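PDB 3GIW: methyltransferase from Streptomyces avermitilis, which is of unknown biological role but binds S-adenosyl-L-homocysteine and is probably an S-adenosylmethionine-dependent methyltransferase. Local coordinates for residues E43-W52 against E209-R220; G78-G86 against L156-I167. All coordinates share one frame; numbering follows the deposited sequence.

Interaction 1: E43-W52 against E209-R220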
loop_
_atom_site.group_PDB
_atom_site.type_symbol
_atom_site.label_atom_id
_atom_site.label_comp_id
_atom_site.label_asym_id
_atom_site.label_seq_id
_atom_site.Cartn_x
_atom_site.Cartn_y
_atom_site.Cartn_z
ATOM N N GLU A 43 -15.462 -15.797 3.054
ATOM C CA GLU A 43 -16.434 -16.090 2.011
ATOM C C GLU A 43 -16.132 -15.254 0.765
ATOM O O GLU A 43 -16.191 -15.760 -0.370
ATOM C CB GLU A 43 -17.846 -15.792 2.511
ATOM C CG GLU A 43 -18.998 -16.150 1.536
ATOM C CD GLU A 43 -19.315 -15.078 0.495
ATOM O OE1 GLU A 43 -18.997 -13.887 0.692
ATOM O OE2 GLU A 43 -19.914 -15.438 -0.541
ATOM N N ALA A 44 -15.838 -13.970 0.970
ATOM C CA ALA A 44 -15.426 -13.084 -0.121
ATOM C C ALA A 44 -14.149 -13.579 -0.802
ATOM O O ALA A 44 -14.117 -13.717 -2.036
ATOM C CB ALA A 44 -15.264 -11.652 0.400
ATOM N N GLY A 45 -13.095 -13.846 -0.026
ATOM C CA GLY A 45 -11.835 -14.295 -0.614
ATOM C C GLY A 45 -11.979 -15.591 -1.390
ATOM O O GLY A 45 -11.374 -15.753 -2.450
ATOM N N ASP A 46 -12.750 -16.528 -0.837
ATOM C CA ASP A 46 -12.981 -17.814 -1.508
ATOM C C ASP A 46 -13.766 -17.627 -2.821
ATOM O O ASP A 46 -13.425 -18.249 -3.829
ATOM C CB ASP A 46 -13.680 -18.799 -0.574
ATOM C CG ASP A 46 -12.783 -19.317 0.526
ATOM O OD1 ASP A 46 -11.561 -19.113 0.485
ATOM O OD2 ASP A 46 -13.327 -19.990 1.440
ATOM N N ALA A 47 -14.775 -16.771 -2.829
ATOM C CA ALA A 47 -15.523 -16.463 -4.063
ATOM C C ALA A 47 -14.599 -15.830 -5.102
ATOM O O ALA A 47 -14.686 -16.119 -6.299
ATOM C CB ALA A 47 -16.723 -15.535 -3.776
HETATM N N MSE A 48 -13.718 -14.934 -4.661
HETATM C CA MSE A 48 -12.824 -14.259 -5.596
HETATM C C MSE A 48 -11.762 -15.177 -6.177
HETATM O O MSE A 48 -11.441 -15.110 -7.378
HETATM C CB MSE A 48 -12.168 -13.095 -4.898
HETATM C CG MSE A 48 -13.153 -12.032 -4.505
HETATM SE SE MSE A 48 -12.382 -10.758 -3.228
HETATM C CE MSE A 48 -13.938 -9.617 -3.130
ATOM N N SER A 49 -11.204 -16.057 -5.340
ATOM C CA SER A 49 -10.233 -17.054 -5.814
ATOM C C SER A 49 -10.864 -18.056 -6.810
ATOM O O SER A 49 -10.157 -18.570 -7.674
ATOM C CB SER A 49 -9.587 -17.811 -4.648
ATOM O OG SER A 49 -8.782 -16.950 -3.864
ATOM N N ARG A 50 -12.175 -18.322 -6.683
ATOM C CA ARG A 50 -12.861 -19.176 -7.652
ATOM C C ARG A 50 -12.868 -18.507 -9.032
ATOM O O ARG A 50 -12.741 -19.177 -10.059
ATOM C CB ARG A 50 -14.284 -19.535 -7.188
ATOM C CG ARG A 50 -14.333 -20.624 -6.111
ATOM C CD ARG A 50 -15.758 -20.822 -5.571
ATOM N NE ARG A 50 -15.786 -21.801 -4.489
ATOM C CZ ARG A 50 -16.888 -22.129 -3.823
ATOM N NH1 ARG A 50 -18.045 -21.544 -4.129
ATOM N NH2 ARG A 50 -16.846 -23.056 -2.861
ATOM N N GLU A 51 -13.041 -17.189 -9.057
ATOM C CA GLU A 51 -13.008 -16.426 -10.315
ATOM C C GLU A 51 -11.588 -16.264 -10.863
ATOM O O GLU A 51 -11.378 -16.280 -12.077
ATOM C CB GLU A 51 -13.647 -15.034 -10.120
ATOM C CG GLU A 51 -15.115 -15.083 -9.713
ATOM C CD GLU A 51 -16.033 -15.613 -10.801
ATOM O OE1 GLU A 51 -15.663 -15.616 -11.989
ATOM O OE2 GLU A 51 -17.163 -16.010 -10.465
ATOM N N TRP A 52 -10.612 -16.109 -9.964
ATOM C CA TRP A 52 -9.228 -15.855 -10.360
ATOM C C TRP A 52 -8.298 -16.624 -9.440
ATOM O O TRP A 52 -7.915 -16.143 -8.358
ATOM C CB TRP A 52 -8.913 -14.353 -10.312
ATOM C CG TRP A 52 -7.601 -13.961 -10.918
ATOM C CD1 TRP A 52 -6.980 -14.508 -12.003
ATOM C CD2 TRP A 52 -6.758 -12.895 -10.474
ATOM N NE1 TRP A 52 -5.825 -13.835 -12.274
ATOM C CE2 TRP A 52 -5.647 -12.849 -11.335
ATOM C CE3 TRP A 52 -6.841 -11.991 -9.426
ATOM C CZ2 TRP A 52 -4.622 -11.905 -11.182
ATOM C CZ3 TRP A 52 -5.816 -11.074 -9.242
ATOM C CH2 TRP A 52 -4.721 -11.032 -10.128
ATOM N N GLU A 209 -10.950 -12.373 -15.710
ATOM C CA GLU A 209 -10.824 -12.870 -14.316
ATOM C C GLU A 209 -10.719 -11.710 -13.311
ATOM O O GLU A 209 -11.390 -11.705 -12.285
ATOM C CB GLU A 209 -9.595 -13.781 -14.174
ATOM C CG GLU A 209 -9.675 -15.074 -14.978
ATOM C CD GLU A 209 -9.235 -14.963 -16.443
ATOM O OE1 GLU A 209 -8.738 -13.905 -16.903
ATOM O OE2 GLU A 209 -9.414 -15.966 -17.196
ATOM N N VAL A 210 -9.883 -10.720 -13.609
ATOM C CA VAL A 210 -9.746 -9.550 -12.738
ATOM C C VAL A 210 -11.019 -8.705 -12.735
ATOM O O VAL A 210 -11.463 -8.228 -11.659
ATOM C CB VAL A 210 -8.471 -8.755 -13.048
ATOM C CG1 VAL A 210 -8.423 -7.397 -12.248
ATOM C CG2 VAL A 210 -7.299 -9.643 -12.760
ATOM N N GLY A 211 -11.651 -8.543 -13.900
ATOM C CA GLY A 211 -12.969 -7.882 -13.933
ATOM C C GLY A 211 -13.992 -8.553 -13.052
ATOM O O GLY A 211 -14.749 -7.880 -12.343
ATOM N N ARG A 212 -14.071 -9.879 -13.106
ATOM C CA ARG A 212 -14.998 -10.610 -12.256
ATOM C C ARG A 212 -14.683 -10.404 -10.766
ATOM O O ARG A 212 -15.607 -10.221 -9.949
ATOM C CB ARG A 212 -15.001 -12.109 -12.629
ATOM C CG ARG A 212 -15.669 -12.424 -13.969
ATOM C CD ARG A 212 -17.168 -12.356 -13.833
ATOM N NE ARG A 212 -17.661 -13.494 -13.054
ATOM C CZ ARG A 212 -18.946 -13.803 -12.874
ATOM N NH1 ARG A 212 -19.910 -13.083 -13.442
ATOM N NH2 ARG A 212 -19.280 -14.860 -12.144
ATOM N N VAL A 213 -13.391 -10.409 -10.430
ATOM C CA VAL A 213 -12.976 -10.143 -9.028
ATOM C C VAL A 213 -13.434 -8.740 -8.607
ATOM O O VAL A 213 -14.026 -8.561 -7.555
ATOM C CB VAL A 213 -11.458 -10.343 -8.818
ATOM C CG1 VAL A 213 -10.986 -9.785 -7.437
ATOM C CG2 VAL A 213 -11.120 -11.843 -8.917
ATOM N N ALA A 214 -13.223 -7.759 -9.475
ATOM C CA ALA A 214 -13.632 -6.385 -9.156
ATOM C C ALA A 214 -15.135 -6.306 -8.927
ATOM O O ALA A 214 -15.602 -5.590 -8.033
ATOM C CB ALA A 214 -13.181 -5.426 -10.255
ATOM N N ARG A 215 -15.913 -7.048 -9.720
ATOM C CA ARG A 215 -17.350 -7.051 -9.551
ATOM C C ARG A 215 -17.787 -7.767 -8.261
ATOM O O ARG A 215 -18.809 -7.361 -7.671
ATOM C CB ARG A 215 -18.051 -7.561 -10.808
ATOM C CG ARG A 215 -17.783 -6.607 -11.999
ATOM C CD ARG A 215 -18.604 -6.878 -13.230
ATOM N NE ARG A 215 -18.236 -8.080 -13.982
ATOM C CZ ARG A 215 -17.263 -8.134 -14.901
ATOM N NH1 ARG A 215 -16.470 -7.104 -15.144
ATOM N NH2 ARG A 215 -17.084 -9.268 -15.559
ATOM N N GLU A 216 -17.008 -8.751 -7.784
ATOM C CA GLU A 216 -17.274 -9.336 -6.465
ATOM C C GLU A 216 -17.029 -8.317 -5.351
ATOM O O GLU A 216 -17.785 -8.254 -4.377
ATOM C CB GLU A 216 -16.405 -10.576 -6.244
ATOM C CG GLU A 216 -16.673 -11.764 -7.172
ATOM C CD GLU A 216 -18.032 -12.393 -6.992
ATOM O OE1 GLU A 216 -18.528 -12.393 -5.859
ATOM O OE2 GLU A 216 -18.602 -12.874 -8.004
ATOM N N TYR A 217 -15.965 -7.528 -5.448
ATOM C CA TYR A 217 -15.772 -6.396 -4.504
ATOM C C TYR A 217 -16.916 -5.372 -4.520
ATOM O O TYR A 217 -17.425 -5.020 -3.463
ATOM C CB TYR A 217 -14.444 -5.673 -4.769
ATOM C CG TYR A 217 -13.194 -6.304 -4.178
ATOM C CD1 TYR A 217 -12.793 -6.014 -2.871
ATOM C CD2 TYR A 217 -12.383 -7.108 -4.952
ATOM C CE1 TYR A 217 -11.630 -6.573 -2.322
ATOM C CE2 TYR A 217 -11.212 -7.638 -4.430
ATOM C CZ TYR A 217 -10.852 -7.395 -3.100
ATOM O OH TYR A 217 -9.664 -7.919 -2.596
ATOM N N ALA A 218 -17.331 -4.942 -5.709
ATOM C CA ALA A 218 -18.466 -4.001 -5.835
ATOM C C ALA A 218 -19.743 -4.585 -5.241
ATOM O O ALA A 218 -20.484 -3.855 -4.582
ATOM C CB ALA A 218 -18.673 -3.578 -7.284
ATOM N N ALA A 219 -19.978 -5.897 -5.408
ATOM C CA ALA A 219 -21.186 -6.541 -4.889
ATOM C C ALA A 219 -21.223 -6.561 -3.367
ATOM O O ALA A 219 -22.303 -6.661 -2.739
ATOM C CB ALA A 219 -21.295 -7.952 -5.436
ATOM N N ARG A 220 -20.056 -6.414 -2.764
ATOM C CA ARG A 220 -19.878 -6.373 -1.308
ATOM C C ARG A 220 -19.522 -4.961 -0.812
ATOM O O ARG A 220 -18.891 -4.797 0.236
ATOM C CB ARG A 220 -18.806 -7.403 -0.915
ATOM C CG ARG A 220 -19.250 -8.841 -1.122
ATOM C CD ARG A 220 -18.081 -9.804 -0.904
ATOM N NE ARG A 220 -18.482 -11.193 -1.100
ATOM C CZ ARG A 220 -18.651 -11.784 -2.278
ATOM N NH1 ARG A 220 -18.518 -11.103 -3.411
ATOM N NH2 ARG A 220 -19.030 -13.053 -2.337
HETATM O O HOH W 1 -18.727 -11.778 2.144
HETATM O O HOH W 2 -18.623 -15.488 -8.403
#
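Met-48, modelled as selenomethionine, sets its methyl CE over the centre of the Tyr-217 ring, 3.4 Å from the ring centroid, with SE over the same face: a CH-pi contact by CE and a Met-aromatic contact by SE. The extended chain beyond CG carries CE that far while CG rests against Glu-216 CB, the two side chains running in opposite directions. One end of the interface repeats the theme: Val-210 CG2 stands 3.7 Å from the centroid of the six-membered ring of Trp-52, over one face, while Val-213 CG2 packs on Trp-52 CB at 3.6 Å. Salt bridges flank this apolar seam. Arg-212 grips Glu-51 side-on, NH2 lying 2.9 Å from OE2 and NE meeting OE1; both nitrogens approach from above the carboxylate, whose plane is turned 64° from the guanidinium. Arg-220 engages Glu-43 more nearly coplanar, at 25°, through NE and NH2. Its NH1 turns back to Glu-216, with OE1 at 2.8 Å on the anti lone pair and the backbone O as second acceptor, which holds the guanidinium between the two acids. A water donating to both Glu-51 OE2 and Glu-216 OE2 probably eases their like charges. The axes of segments 43-51 and 209-219 approach to 8.9 Å, nearly antiparallel at 159°. Helix 24-31 touches Ala-44 and Tyr-217 through Ile-27, and helix 55-75 meets Met-48 and Tyr-217 through Leu-55 and Met-59.

Interaction 2: G78-G86 against L156-I167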
loop_
_atom_site.group_PDB
_atom_site.type_symbol
_atom_site.label_atom_id
_atom_site.label_comp_id
_atom_site.label_asym_id
_atom_site.label_seq_id
_atom_site.Cartn_x
_atom_site.Cartn_y
_atom_site.Cartn_z
ATOM N N GLY A 78 18.481 6.447 1.015
ATOM C CA GLY A 78 18.843 7.089 2.281
ATOM C C GLY A 78 17.668 7.701 3.041
ATOM O O GLY A 78 17.857 8.543 3.930
ATOM N N ILE A 79 16.453 7.278 2.722
ATOM C CA ILE A 79 15.271 7.822 3.370
ATOM C C ILE A 79 15.111 7.262 4.787
ATOM O O ILE A 79 15.275 6.042 5.038
ATOM C CB ILE A 79 13.985 7.545 2.542
ATOM C CG1 ILE A 79 14.040 8.272 1.183
ATOM C CG2 ILE A 79 12.721 7.917 3.342
ATOM C CD1 ILE A 79 14.032 9.836 1.286
ATOM N N ARG A 80 14.824 8.153 5.730
ATOM C CA ARG A 80 14.720 7.808 7.144
ATOM C C ARG A 80 13.357 8.154 7.743
ATOM O O ARG A 80 13.186 8.041 8.960
ATOM C CB ARG A 80 15.829 8.527 7.951
ATOM C CG ARG A 80 17.243 8.200 7.494
ATOM C CD ARG A 80 17.649 6.815 7.922
ATOM N NE ARG A 80 18.955 6.430 7.379
ATOM C CZ ARG A 80 19.169 5.717 6.277
ATOM N NH1 ARG A 80 18.174 5.228 5.522
ATOM N NH2 ARG A 80 20.417 5.460 5.922
ATOM N N GLN A 81 12.399 8.563 6.903
ATOM C CA GLN A 81 11.054 8.904 7.342
ATOM C C GLN A 81 10.044 8.401 6.330
ATOM O O GLN A 81 10.196 8.616 5.125
ATOM C CB GLN A 81 10.909 10.430 7.435
ATOM C CG GLN A 81 11.901 11.092 8.384
ATOM C CD GLN A 81 11.523 12.517 8.675
ATOM O OE1 GLN A 81 11.223 12.872 9.837
ATOM N NE2 GLN A 81 11.511 13.357 7.620
ATOM N N PHE A 82 8.976 7.772 6.822
ATOM C CA PHE A 82 7.952 7.170 5.973
ATOM C C PHE A 82 6.563 7.525 6.493
ATOM O O PHE A 82 6.323 7.484 7.712
ATOM C CB PHE A 82 8.105 5.626 5.976
ATOM C CG PHE A 82 9.416 5.151 5.440
ATOM C CD1 PHE A 82 10.582 5.251 6.212
ATOM C CD2 PHE A 82 9.511 4.651 4.148
ATOM C CE1 PHE A 82 11.834 4.843 5.710
ATOM C CE2 PHE A 82 10.761 4.266 3.650
ATOM C CZ PHE A 82 11.893 4.349 4.424
ATOM N N LEU A 83 5.657 7.824 5.565
ATOM C CA LEU A 83 4.251 8.037 5.806
ATOM C C LEU A 83 3.473 7.016 4.961
ATOM O O LEU A 83 3.422 7.129 3.743
ATOM C CB LEU A 83 3.857 9.467 5.436
ATOM C CG LEU A 83 2.386 9.833 5.624
ATOM C CD1 LEU A 83 1.807 9.482 6.990
ATOM C CD2 LEU A 83 2.143 11.341 5.323
ATOM N N ASP A 84 2.868 6.038 5.643
ATOM C CA ASP A 84 2.222 4.903 4.989
ATOM C C ASP A 84 0.717 5.047 5.072
ATOM O O ASP A 84 0.114 5.022 6.166
ATOM C CB ASP A 84 2.646 3.618 5.682
ATOM C CG ASP A 84 2.166 2.349 4.963
ATOM O OD1 ASP A 84 2.251 2.265 3.720
ATOM O OD2 ASP A 84 1.748 1.389 5.677
ATOM N N ILE A 85 0.078 5.218 3.918
ATOM C CA ILE A 85 -1.343 5.506 3.825
ATOM C C ILE A 85 -2.082 4.230 3.413
ATOM O O ILE A 85 -1.859 3.716 2.322
ATOM C CB ILE A 85 -1.633 6.630 2.784
ATOM C CG1 ILE A 85 -0.775 7.861 3.083
ATOM C CG2 ILE A 85 -3.160 6.926 2.711
ATOM C CD1 ILE A 85 -1.018 8.483 4.391
ATOM N N GLY A 86 -2.946 3.711 4.276
ATOM C CA GLY A 86 -3.614 2.428 4.008
ATOM C C GLY A 86 -2.761 1.238 4.428
ATOM O O GLY A 86 -2.502 0.317 3.661
ATOM N N LEU A 156 7.295 12.750 12.572
ATOM C CA LEU A 156 8.017 13.156 11.377
ATOM C C LEU A 156 8.395 14.640 11.403
ATOM O O LEU A 156 7.671 15.480 11.955
ATOM C CB LEU A 156 7.187 12.891 10.134
ATOM C CG LEU A 156 6.661 11.467 9.949
ATOM C CD1 LEU A 156 5.869 11.369 8.628
ATOM C CD2 LEU A 156 7.797 10.438 10.067
ATOM N N ASP A 157 9.531 14.947 10.779
ATOM C CA ASP A 157 9.984 16.303 10.519
ATOM C C ASP A 157 9.729 16.592 9.057
ATOM O O ASP A 157 10.443 16.098 8.170
ATOM C CB ASP A 157 11.472 16.377 10.847
ATOM C CG ASP A 157 12.090 17.719 10.561
ATOM O OD1 ASP A 157 11.478 18.571 9.888
ATOM O OD2 ASP A 157 13.251 17.932 11.031
ATOM N N LEU A 158 8.711 17.371 8.746
ATOM C CA LEU A 158 8.338 17.597 7.343
ATOM C C LEU A 158 9.221 18.602 6.599
ATOM O O LEU A 158 8.945 18.949 5.438
ATOM C CB LEU A 158 6.857 17.972 7.218
ATOM C CG LEU A 158 5.859 16.953 7.803
ATOM C CD1 LEU A 158 4.433 17.427 7.465
ATOM C CD2 LEU A 158 6.138 15.537 7.267
ATOM N N THR A 159 10.302 19.046 7.253
ATOM C CA THR A 159 11.363 19.779 6.571
ATOM C C THR A 159 12.505 18.882 6.087
ATOM O O THR A 159 13.488 19.366 5.502
ATOM C CB THR A 159 11.937 20.937 7.450
ATOM O OG1 THR A 159 12.765 20.422 8.498
ATOM C CG2 THR A 159 10.805 21.829 8.065
ATOM N N ARG A 160 12.360 17.577 6.276
ATOM C CA ARG A 160 13.360 16.608 5.794
ATOM C C ARG A 160 12.649 15.556 4.940
ATOM O O ARG A 160 11.452 15.393 5.065
ATOM C CB ARG A 160 14.114 15.956 6.951
ATOM C CG ARG A 160 14.982 16.966 7.702
ATOM C CD ARG A 160 15.432 16.459 9.054
ATOM N NE ARG A 160 15.948 17.557 9.881
ATOM C CZ ARG A 160 17.149 18.087 9.737
ATOM N NH1 ARG A 160 17.954 17.639 8.790
ATOM N NH2 ARG A 160 17.533 19.092 10.522
ATOM N N PRO A 161 13.368 14.885 4.019
ATOM C CA PRO A 161 12.695 13.975 3.103
ATOM C C PRO A 161 11.855 12.907 3.797
ATOM O O PRO A 161 12.237 12.329 4.820
ATOM C CB PRO A 161 13.850 13.373 2.303
ATOM C CG PRO A 161 14.929 14.423 2.371
ATOM C CD PRO A 161 14.817 14.982 3.749
ATOM N N VAL A 162 10.729 12.609 3.155
ATOM C CA VAL A 162 9.794 11.563 3.570
ATOM C C VAL A 162 9.429 10.711 2.341
ATOM O O VAL A 162 9.283 11.251 1.241
ATOM C CB VAL A 162 8.489 12.220 4.107
ATOM C CG1 VAL A 162 7.434 11.190 4.476
ATOM C CG2 VAL A 162 8.744 13.090 5.384
ATOM N N ALA A 163 9.325 9.385 2.519
ATOM C CA ALA A 163 8.697 8.518 1.508
ATOM C C ALA A 163 7.223 8.321 1.847
ATOM O O ALA A 163 6.892 7.798 2.927
ATOM C CB ALA A 163 9.365 7.178 1.440
ATOM N N LEU A 164 6.372 8.750 0.926
ATOM C CA LEU A 164 4.938 8.594 0.987
ATOM C C LEU A 164 4.634 7.269 0.295
ATOM O O LEU A 164 4.839 7.146 -0.915
ATOM C CB LEU A 164 4.237 9.749 0.282
ATOM C CG LEU A 164 2.718 9.714 0.247
ATOM C CD1 LEU A 164 2.081 9.776 1.631
ATOM C CD2 LEU A 164 2.169 10.854 -0.631
ATOM N N THR A 165 4.170 6.293 1.085
ATOM C CA THR A 165 3.802 4.966 0.559
ATOM C C THR A 165 2.282 4.800 0.506
ATOM O O THR A 165 1.599 4.932 1.540
ATOM C CB THR A 165 4.528 3.820 1.329
ATOM O OG1 THR A 165 4.239 3.889 2.708
ATOM C CG2 THR A 165 6.047 3.980 1.216
ATOM N N VAL A 166 1.746 4.544 -0.684
ATOM C CA VAL A 166 0.294 4.406 -0.921
ATOM C C VAL A 166 0.149 3.065 -1.679
ATOM O O VAL A 166 0.109 3.052 -2.908
ATOM C CB VAL A 166 -0.303 5.597 -1.710
ATOM C CG1 VAL A 166 -1.806 5.471 -1.767
ATOM C CG2 VAL A 166 0.091 6.946 -1.029
ATOM N N ILE A 167 0.137 1.974 -0.909
ATOM C CA ILE A 167 0.285 0.616 -1.427
ATOM C C ILE A 167 -0.997 -0.193 -1.217
ATOM O O ILE A 167 -1.563 -0.257 -0.129
ATOM C CB ILE A 167 1.496 -0.043 -0.750
ATOM C CG1 ILE A 167 2.768 0.758 -1.102
ATOM C CG2 ILE A 167 1.591 -1.524 -1.196
ATOM C CD1 ILE A 167 4.069 0.324 -0.438
HETATM O O HOH W 3 14.617 11.061 5.391
HETATM O O HOH W 4 0.084 1.797 1.954
#
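Gln-81 reaches along its extended chain into the loop before strand 163-167 and spends both ends of its amide on backbone. OE1 accepts from Asp-157 N at 2.8 Å in an almost straight bond (177°), while NE2 donates to Asp-157 O and, at 3.1 Å, to Pro-161 O; both acceptors lie in the amide plane, so the three bonds fix the rotation of the group. Asp-157 O takes a second donor, Arg-160 N, from the opposite face of its plane, which closes a type I turn, and Asp-157 OD1 adds an Asx turn by accepting from Thr-159 N.

Along the parallel ladder the side chains alternate between two faces. Phe-82 lies beside Ala-163, its CD2 3.7 Å from the methyl CB, and Ile-79 CG2, from just before the strand, lies over one face of the ring near its rim. On the same side of the sheet Thr-165 OG1 donates to Asp-84 OD1 at 2.8 Å; chi1 of 57° swings the hydroxyl between its own backbone N and carbonyl carbon, and it meets the carboxylate on the anti side. The other face is aliphatic: Leu-83 and Leu-164 run alongside each other in the same direction, and Leu-164 CD1 also touches Ile-85 CG1 at 3.7 Å.

Leu-83 and Ile-85 donate to Ala-163 O and Thr-165 O, while Ala-163 and Thr-165 donate back to Gln-81 O and Leu-83 O. These are neighbouring central strands of a Rossmann-type methyltransferase sheet. Their C-terminal ends lead toward the cofactor site: Gly-86 and Ile-85 come within about 4 Å, nearest atoms, of Asp-112 and Met-140 respectively, which bind S-adenosyl-L-homocysteine.

In the fold
From the N terminus, the chain passes helix 24-31 and enters helix 39-51, which carries 43-52, then passes through helix 55-75 to strand 81-85, where interaction 2 opens. After two further strands, 107-112 and 132-137, and several helices it returns at 156-167, so that strand 163-167 lies against strand 81-85 and closes a 69-residue loop. Strand 195-201 follows, and helix 207-219 then meets the early helix, closing interaction 1 around everything between. Interaction 2 is therefore nested within interaction 1. Their centres are 32 Å apart, on opposite sides of the chain's centre: one joins the middle strands of the sheet, the other pairs two peripheral helices.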